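Side-chain contacts in probable starch synthase 4, chloroplastic/amyloplastic (Arabidopsis thaliana, PDB 6GNE), which is probably a starch synthase, a glycosyltransferase of the two-domain GT-B fold, and binds adenosine-5'-diphosphate and glycan: residues L155-Y160 with I220-I225; P215-I220 with H247-F252. One frame throughout, in Å; residues are numbered along the deposited sequence.

Both contacts lie in the starch synthase catalytic domain, on the same side of the chain's centre, and their centres are about 13 Å apart. They share helix 215-222. Contact 2 uses its body, residues 215-220, and contact 1 uses its end, the short loop that follows and the first residue of strand 225-228. Along the chain the order is 155-160, 215-220, 220-225 and 247-252. Helix 215-222 is therefore met by an earlier helix, 152-160, in contact 1 and by a later one, 247-252, in contact 2. Contact 1 is part of a glycan pocket and only partly buried. Contact 2 is buried helix packing. The shared residue, Ile220, touches across contact 2 alone.

Contact 1 of 2, residues L155-Y160 with I220-I225; sequences LYWDLY and IIFSNI. With GLC (alpha-D-glucopyranose), chain D; GLC (alpha-D-glucopyranose), chain B.
Trp157 carries CG beside its backbone N and anti to the carbonyl carbon (chi1 -67°), which swings the indole toward Phe222 at the end of helix 215-222. The side chains of Trp157 and Phe222 run past each other in opposite directions. Trp157 CD1 comes to 4.1 Å from Phe222 CB. The pyrrole N-H meets the last carbonyl of the helix, with Trp157 NE1 2.9 Å from Phe222 O. This hydrogen bond is weak, because it is bent to 122°. The carbonyl lies at the indole edge, near the ring plane. Asn224 OD1 reaches the same rim, 3.4 Å from Trp157 CZ2, with amide and indole planes 86° apart. The hydrogen bond of Asn224 OD1 goes elsewhere, to Ile170 N.

These residues form a glycan pocket. O5 of the chain B glucose lies over one indole face, toward the rim, and its C6 sits against CE3 and CD2 of Trp157. Tyr156 turns its edge to the opposite face, with CD2 over the centre. Asn224 ND2 gives a weak hydrogen bond to O2 of the chain B glucose, at 3.3 Å. O5 of the chain D glucose comes against CD1 and CE1 of Phe222. Its O2 gives a weak, long hydrogen bond to Ile221 O, at 3.5 Å. Asp158 OD1 approaches O6 of the same sugar, also at 3.5 Å.

Strand 169-174 touches both sides: Ile170 meets Tyr156 and Trp157, and its backbone pairs with Ile225. Helix 117-134 packs on Leu155 and Tyr160, and helix 484-499 packs on Asn224 and Ile225.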
loop_
_atom_site.group_PDB
_atom_site.type_symbol
_atom_site.label_atom_id
_atom_site.label_comp_id
_atom_site.label_asym_id
_atom_site.label_seq_id
_atom_site.Cartn_x
_atom_site.Cartn_y
_atom_site.Cartn_z
ATOM N N LEU A 155 -22.639 -8.336 1.190
ATOM C CA LEU A 155 -22.866 -9.632 0.550
ATOM C C LEU A 155 -22.872 -10.786 1.546
ATOM O O LEU A 155 -23.825 -11.599 1.565
ATOM C CB LEU A 155 -21.852 -9.894 -0.565
ATOM C CG LEU A 155 -22.124 -9.132 -1.878
ATOM C CD1 LEU A 155 -20.954 -9.197 -2.843
ATOM C CD2 LEU A 155 -23.365 -9.660 -2.567
ATOM N N TYR A 156 -21.854 -10.829 2.406
ATOM C CA TYR A 156 -21.744 -11.902 3.399
ATOM C C TYR A 156 -22.983 -11.987 4.283
ATOM O O TYR A 156 -23.550 -13.062 4.435
ATOM C CB TYR A 156 -20.499 -11.729 4.271
ATOM C CG TYR A 156 -20.308 -12.845 5.274
ATOM C CD1 TYR A 156 -19.894 -14.095 4.866
ATOM C CD2 TYR A 156 -20.549 -12.649 6.630
ATOM C CE1 TYR A 156 -19.703 -15.121 5.786
ATOM C CE2 TYR A 156 -20.358 -13.660 7.561
ATOM C CZ TYR A 156 -19.935 -14.891 7.137
ATOM O OH TYR A 156 -19.756 -15.909 8.041
ATOM N N TRP A 157 -23.398 -10.847 4.839
ATOM C CA TRP A 157 -24.511 -10.817 5.786
ATOM C C TRP A 157 -25.872 -11.025 5.115
ATOM O O TRP A 157 -26.717 -11.727 5.648
ATOM C CB TRP A 157 -24.481 -9.531 6.630
ATOM C CG TRP A 157 -23.293 -9.505 7.538
ATOM C CD1 TRP A 157 -22.291 -8.611 7.524
ATOM C CD2 TRP A 157 -22.969 -10.450 8.575
ATOM N NE1 TRP A 157 -21.348 -8.928 8.481
ATOM C CE2 TRP A 157 -21.741 -10.061 9.131
ATOM C CE3 TRP A 157 -23.617 -11.585 9.097
ATOM C CZ2 TRP A 157 -21.130 -10.754 10.186
ATOM C CZ3 TRP A 157 -23.010 -12.284 10.146
ATOM C CH2 TRP A 157 -21.779 -11.852 10.682
ATOM N N ASP A 158 -26.064 -10.444 3.938
ATOM C CA ASP A 158 -27.344 -10.525 3.244
ATOM C C ASP A 158 -27.543 -11.838 2.487
ATOM O O ASP A 158 -28.643 -12.364 2.480
ATOM C CB ASP A 158 -27.536 -9.283 2.359
ATOM C CG ASP A 158 -27.771 -7.993 3.177
ATOM O OD1 ASP A 158 -27.664 -7.978 4.438
ATOM O OD2 ASP A 158 -28.067 -6.962 2.528
ATOM N N LEU A 159 -26.481 -12.420 1.935
ATOM C CA LEU A 159 -26.629 -13.618 1.082
ATOM C C LEU A 159 -25.870 -14.904 1.464
ATOM O O LEU A 159 -26.180 -15.973 0.900
ATOM C CB LEU A 159 -26.289 -13.242 -0.356
ATOM C CG LEU A 159 -27.111 -12.089 -0.966
ATOM C CD1 LEU A 159 -26.556 -11.651 -2.318
ATOM C CD2 LEU A 159 -28.599 -12.433 -1.063
ATOM N N TYR A 160 -24.907 -14.843 2.387
ATOM C CA TYR A 160 -24.065 -16.018 2.674
ATOM C C TYR A 160 -24.105 -16.581 4.100
ATOM O O TYR A 160 -23.980 -17.800 4.263
ATOM C CB TYR A 160 -22.626 -15.758 2.240
ATOM C CG TYR A 160 -22.481 -15.756 0.738
ATOM C CD1 TYR A 160 -22.835 -14.635 -0.007
ATOM C CD2 TYR A 160 -22.013 -16.881 0.053
ATOM C CE1 TYR A 160 -22.729 -14.630 -1.388
ATOM C CE2 TYR A 160 -21.880 -16.873 -1.334
ATOM C CZ TYR A 160 -22.245 -15.743 -2.043
ATOM O OH TYR A 160 -22.134 -15.723 -3.401
ATOM N N ILE A 220 -17.913 -0.076 6.278
ATOM C CA ILE A 220 -17.769 0.428 7.642
ATOM C C ILE A 220 -18.945 -0.075 8.481
ATOM O O ILE A 220 -18.784 -0.500 9.606
ATOM C CB ILE A 220 -17.650 1.952 7.705
ATOM C CG1 ILE A 220 -16.312 2.425 7.103
ATOM C CG2 ILE A 220 -17.802 2.475 9.138
ATOM C CD1 ILE A 220 -16.350 3.851 6.546
ATOM N N ILE A 221 -20.132 -0.032 7.904
ATOM C CA ILE A 221 -21.357 -0.403 8.617
ATOM C C ILE A 221 -21.466 -1.903 8.875
ATOM O O ILE A 221 -21.695 -2.341 9.978
ATOM C CB ILE A 221 -22.580 0.171 7.882
ATOM C CG1 ILE A 221 -22.521 1.719 7.998
ATOM C CG2 ILE A 221 -23.894 -0.341 8.475
ATOM C CD1 ILE A 221 -23.392 2.431 7.011
ATOM N N PHE A 222 -21.259 -2.689 7.841
ATOM C CA PHE A 222 -21.464 -4.146 7.906
ATOM C C PHE A 222 -20.312 -4.982 8.467
ATOM O O PHE A 222 -20.474 -6.168 8.648
ATOM C CB PHE A 222 -21.889 -4.668 6.518
ATOM C CG PHE A 222 -23.291 -4.304 6.163
ATOM C CD1 PHE A 222 -24.320 -5.172 6.474
ATOM C CD2 PHE A 222 -23.610 -3.092 5.548
ATOM C CE1 PHE A 222 -25.644 -4.861 6.166
ATOM C CE2 PHE A 222 -24.931 -2.759 5.280
ATOM C CZ PHE A 222 -25.943 -3.656 5.580
ATOM N N SER A 223 -19.153 -4.400 8.738
ATOM C CA SER A 223 -18.010 -5.179 9.193
ATOM C C SER A 223 -17.982 -5.187 10.695
ATOM O O SER A 223 -18.398 -4.238 11.307
ATOM C CB SER A 223 -16.723 -4.599 8.631
ATOM O OG SER A 223 -16.761 -4.618 7.209
ATOM N N ASN A 224 -17.469 -6.258 11.278
ATOM C CA ASN A 224 -17.302 -6.354 12.733
ATOM C C ASN A 224 -16.049 -5.625 13.233
ATOM O O ASN A 224 -15.971 -5.272 14.424
ATOM C CB ASN A 224 -17.218 -7.829 13.148
ATOM C CG ASN A 224 -18.420 -8.611 12.704
ATOM O OD1 ASN A 224 -18.371 -9.444 11.769
ATOM N ND2 ASN A 224 -19.527 -8.310 13.330
ATOM N N ILE A 225 -15.067 -5.449 12.328
ATOM C CA ILE A 225 -13.811 -4.776 12.623
ATOM C C ILE A 225 -13.503 -3.874 11.442
ATOM O O ILE A 225 -13.535 -4.331 10.298
ATOM C CB ILE A 225 -12.620 -5.786 12.799
ATOM C CG1 ILE A 225 -12.917 -6.850 13.868
ATOM C CG2 ILE A 225 -11.333 -5.070 13.183
ATOM C CD1 ILE A 225 -12.045 -8.092 13.741
HETATM C C1 GLC D . -24.997 -6.098 9.830
HETATM C C2 GLC D . -24.600 -4.702 10.325
HETATM C C3 GLC D . -25.820 -3.884 10.743
HETATM C C4 GLC D . -26.783 -3.876 9.551
HETATM C C5 GLC D . -27.237 -5.333 9.340
HETATM C C6 GLC D . -28.359 -5.524 8.316
HETATM O O2 GLC D . -23.683 -4.771 11.411
HETATM O O3 GLC D . -25.464 -2.547 11.126
HETATM O O4 GLC D . -27.858 -2.929 9.700
HETATM O O5 GLC D . -26.086 -6.072 8.910
HETATM O O6 GLC D . -28.321 -6.837 7.722
HETATM C C1 GLC B . -24.175 -10.040 13.194
HETATM C C2 GLC B . -23.196 -8.875 13.083
HETATM C C3 GLC B . -23.890 -7.644 12.494
HETATM C C4 GLC B . -24.651 -7.993 11.226
HETATM C C5 GLC B . -25.585 -9.182 11.409
HETATM C C6 GLC B . -26.285 -9.557 10.094
HETATM O O1 GLC B . -25.130 -9.755 14.235
HETATM O O2 GLC B . -22.689 -8.599 14.394
HETATM O O3 GLC B . -22.961 -6.613 12.164
HETATM O O4 GLC B . -25.464 -6.885 10.905
HETATM O O5 GLC B . -24.829 -10.284 11.933
HETATM O O6 GLC B . -27.702 -9.318 10.152
#

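Contact 2 of 2, residues P215-I220 with H247-F252; sequences PVKGAI and HSTLNF
Ile220 meets two residues of helix 247-252, one with each branch. Its CG2 lies 3.8 Å from Thr249 CG2, methyl against methyl. Its longer branch ends at CD1, 3.9 Å from Leu250 CD2, and these two side chains cross at about a right angle. Lys217 comes in one turn earlier. Its aliphatic chain passes the threonine hydroxyl, with Lys217 CD 3.5 Å from Thr249 OG1. No hydrogen bond joins the two segments; the contact is side-chain packing.

Torsions sort the groups. Thr249 has OG1 beside its backbone N (chi1 -60°), which leaves CG2 anti to that N and facing Ile220. The hydroxyl is turned to Lys217 instead. Lys217 sets out extended, with CG anti to its backbone N (chi1 -175°). It then bends at each later torsion, and its ammonium is hydrogen-bonded to Pro201 O.

The two segments run almost parallel, 7° apart, with their axes 10.6 Å from each other at closest approach. This is consistent with the Rossmann-like layout of a GT-B domain, where helices leading into neighbouring parallel strands run side by side. Helix 215-222 leads into strand 225-228, and helix 247-252 leads into strand 257-259. The two strands are parallel neighbours in one sheet.

Further out, Pro215 and Ala219 rest on Ala150 of helix 146-150. Val216 and Ala219 touch Phe172 of strand 169-174. Val216 also reaches Leu246, just before helix 247-252, and Lys217 touches the same leucine. On the second helix, Asn251 ND2 is hydrogen-bonded to Arg238 O, which ties it to the end of helix 231-238. The side chain of Ile220 is about 9 Å from a bound glucose.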
loop_
_atom_site.group_PDB
_atom_site.type_symbol
_atom_site.label_atom_id
_atom_site.label_comp_id
_atom_site.label_asym_id
_atom_site.label_seq_id
_atom_site.Cartn_x
_atom_site.Cartn_y
_atom_site.Cartn_z
ATOM N N PRO A 215 -19.602 2.085 -1.456
ATOM C CA PRO A 215 -19.100 0.786 -1.011
ATOM C C PRO A 215 -18.317 0.812 0.284
ATOM O O PRO A 215 -18.521 -0.043 1.132
ATOM C CB PRO A 215 -18.232 0.345 -2.167
ATOM C CG PRO A 215 -18.899 0.931 -3.359
ATOM C CD PRO A 215 -19.402 2.261 -2.911
ATOM N N VAL A 216 -17.435 1.777 0.434
ATOM C CA VAL A 216 -16.641 1.890 1.652
ATOM C C VAL A 216 -17.543 2.180 2.847
ATOM O O VAL A 216 -17.321 1.632 3.919
ATOM C CB VAL A 216 -15.517 2.941 1.506
ATOM C CG1 VAL A 216 -14.797 3.188 2.833
ATOM C CG2 VAL A 216 -14.511 2.474 0.467
ATOM N N LYS A 217 -18.571 2.997 2.658
ATOM C CA LYS A 217 -19.546 3.239 3.726
ATOM C C LYS A 217 -20.310 1.978 4.149
ATOM O O LYS A 217 -20.573 1.767 5.340
ATOM C CB LYS A 217 -20.558 4.303 3.330
ATOM C CG LYS A 217 -21.475 4.608 4.487
ATOM C CD LYS A 217 -21.954 6.020 4.579
ATOM C CE LYS A 217 -23.287 6.220 3.937
ATOM N NZ LYS A 217 -24.112 7.171 4.726
ATOM N N GLY A 218 -20.684 1.156 3.171
ATOM C CA GLY A 218 -21.263 -0.154 3.457
ATOM C C GLY A 218 -20.334 -1.075 4.213
ATOM O O GLY A 218 -20.788 -1.818 5.064
ATOM N N ALA A 219 -19.041 -1.042 3.911
ATOM C CA ALA A 219 -18.085 -1.879 4.641
ATOM C C ALA A 219 -17.841 -1.388 6.048
ATOM O O ALA A 219 -17.607 -2.198 6.932
ATOM C CB ALA A 219 -16.795 -1.998 3.894
ATOM N N ILE A 220 -17.913 -0.076 6.278
ATOM C CA ILE A 220 -17.769 0.428 7.642
ATOM C C ILE A 220 -18.945 -0.075 8.481
ATOM O O ILE A 220 -18.784 -0.500 9.606
ATOM C CB ILE A 220 -17.650 1.952 7.705
ATOM C CG1 ILE A 220 -16.312 2.425 7.103
ATOM C CG2 ILE A 220 -17.802 2.475 9.138
ATOM C CD1 ILE A 220 -16.350 3.851 6.546
ATOM N N HIS A 247 -16.459 11.163 7.616
ATOM C CA HIS A 247 -16.155 11.454 9.021
ATOM C C HIS A 247 -17.311 11.155 9.998
ATOM O O HIS A 247 -17.066 10.555 11.045
ATOM C CB HIS A 247 -15.607 12.877 9.170
ATOM C CG HIS A 247 -16.635 13.957 9.111
ATOM N ND1 HIS A 247 -17.207 14.375 7.929
ATOM C CD2 HIS A 247 -17.193 14.714 10.091
ATOM C CE1 HIS A 247 -18.070 15.349 8.183
ATOM N NE2 HIS A 247 -18.076 15.575 9.486
ATOM N N SER A 248 -18.544 11.513 9.624
ATOM C CA SER A 248 -19.744 11.306 10.460
ATOM C C SER A 248 -20.026 9.826 10.735
ATOM O O SER A 248 -20.399 9.451 11.859
ATOM C CB SER A 248 -21.012 11.905 9.802
ATOM O OG SER A 248 -20.859 13.269 9.437
ATOM N N THR A 249 -19.877 9.006 9.698
ATOM C CA THR A 249 -20.061 7.574 9.806
ATOM C C THR A 249 -18.990 6.930 10.702
ATOM O O THR A 249 -19.302 6.042 11.516
ATOM C CB THR A 249 -20.036 6.937 8.398
ATOM O OG1 THR A 249 -21.091 7.497 7.615
ATOM C CG2 THR A 249 -20.175 5.413 8.464
ATOM N N LEU A 250 -17.741 7.368 10.536
ATOM C CA LEU A 250 -16.625 6.856 11.341
ATOM C C LEU A 250 -16.699 7.261 12.810
ATOM O O LEU A 250 -16.314 6.468 13.678
ATOM C CB LEU A 250 -15.273 7.278 10.747
ATOM C CG LEU A 250 -14.875 6.575 9.451
ATOM C CD1 LEU A 250 -13.866 7.412 8.711
ATOM C CD2 LEU A 250 -14.373 5.154 9.691
ATOM N N ASN A 251 -17.193 8.473 13.081
ATOM C CA ASN A 251 -17.437 8.907 14.467
ATOM C C ASN A 251 -18.539 8.121 15.151
ATOM O O ASN A 251 -18.441 7.865 16.345
ATOM C CB ASN A 251 -17.744 10.428 14.555
ATOM C CG ASN A 251 -16.517 11.294 14.289
ATOM O OD1 ASN A 251 -15.416 10.934 14.671
ATOM N ND2 ASN A 251 -16.705 12.436 13.633
ATOM N N PHE A 252 -19.574 7.753 14.391
ATOM C CA PHE A 252 -20.693 6.975 14.908
ATOM C C PHE A 252 -20.238 5.564 15.280
ATOM O O PHE A 252 -20.544 5.045 16.354
ATOM C CB PHE A 252 -21.780 6.921 13.834
ATOM C CG PHE A 252 -23.108 6.491 14.325
ATOM C CD1 PHE A 252 -23.879 7.366 15.085
ATOM C CD2 PHE A 252 -23.623 5.246 13.982
ATOM C CE1 PHE A 252 -25.134 7.003 15.514
ATOM C CE2 PHE A 252 -24.897 4.868 14.410
ATOM C CZ PHE A 252 -25.644 5.748 15.184
#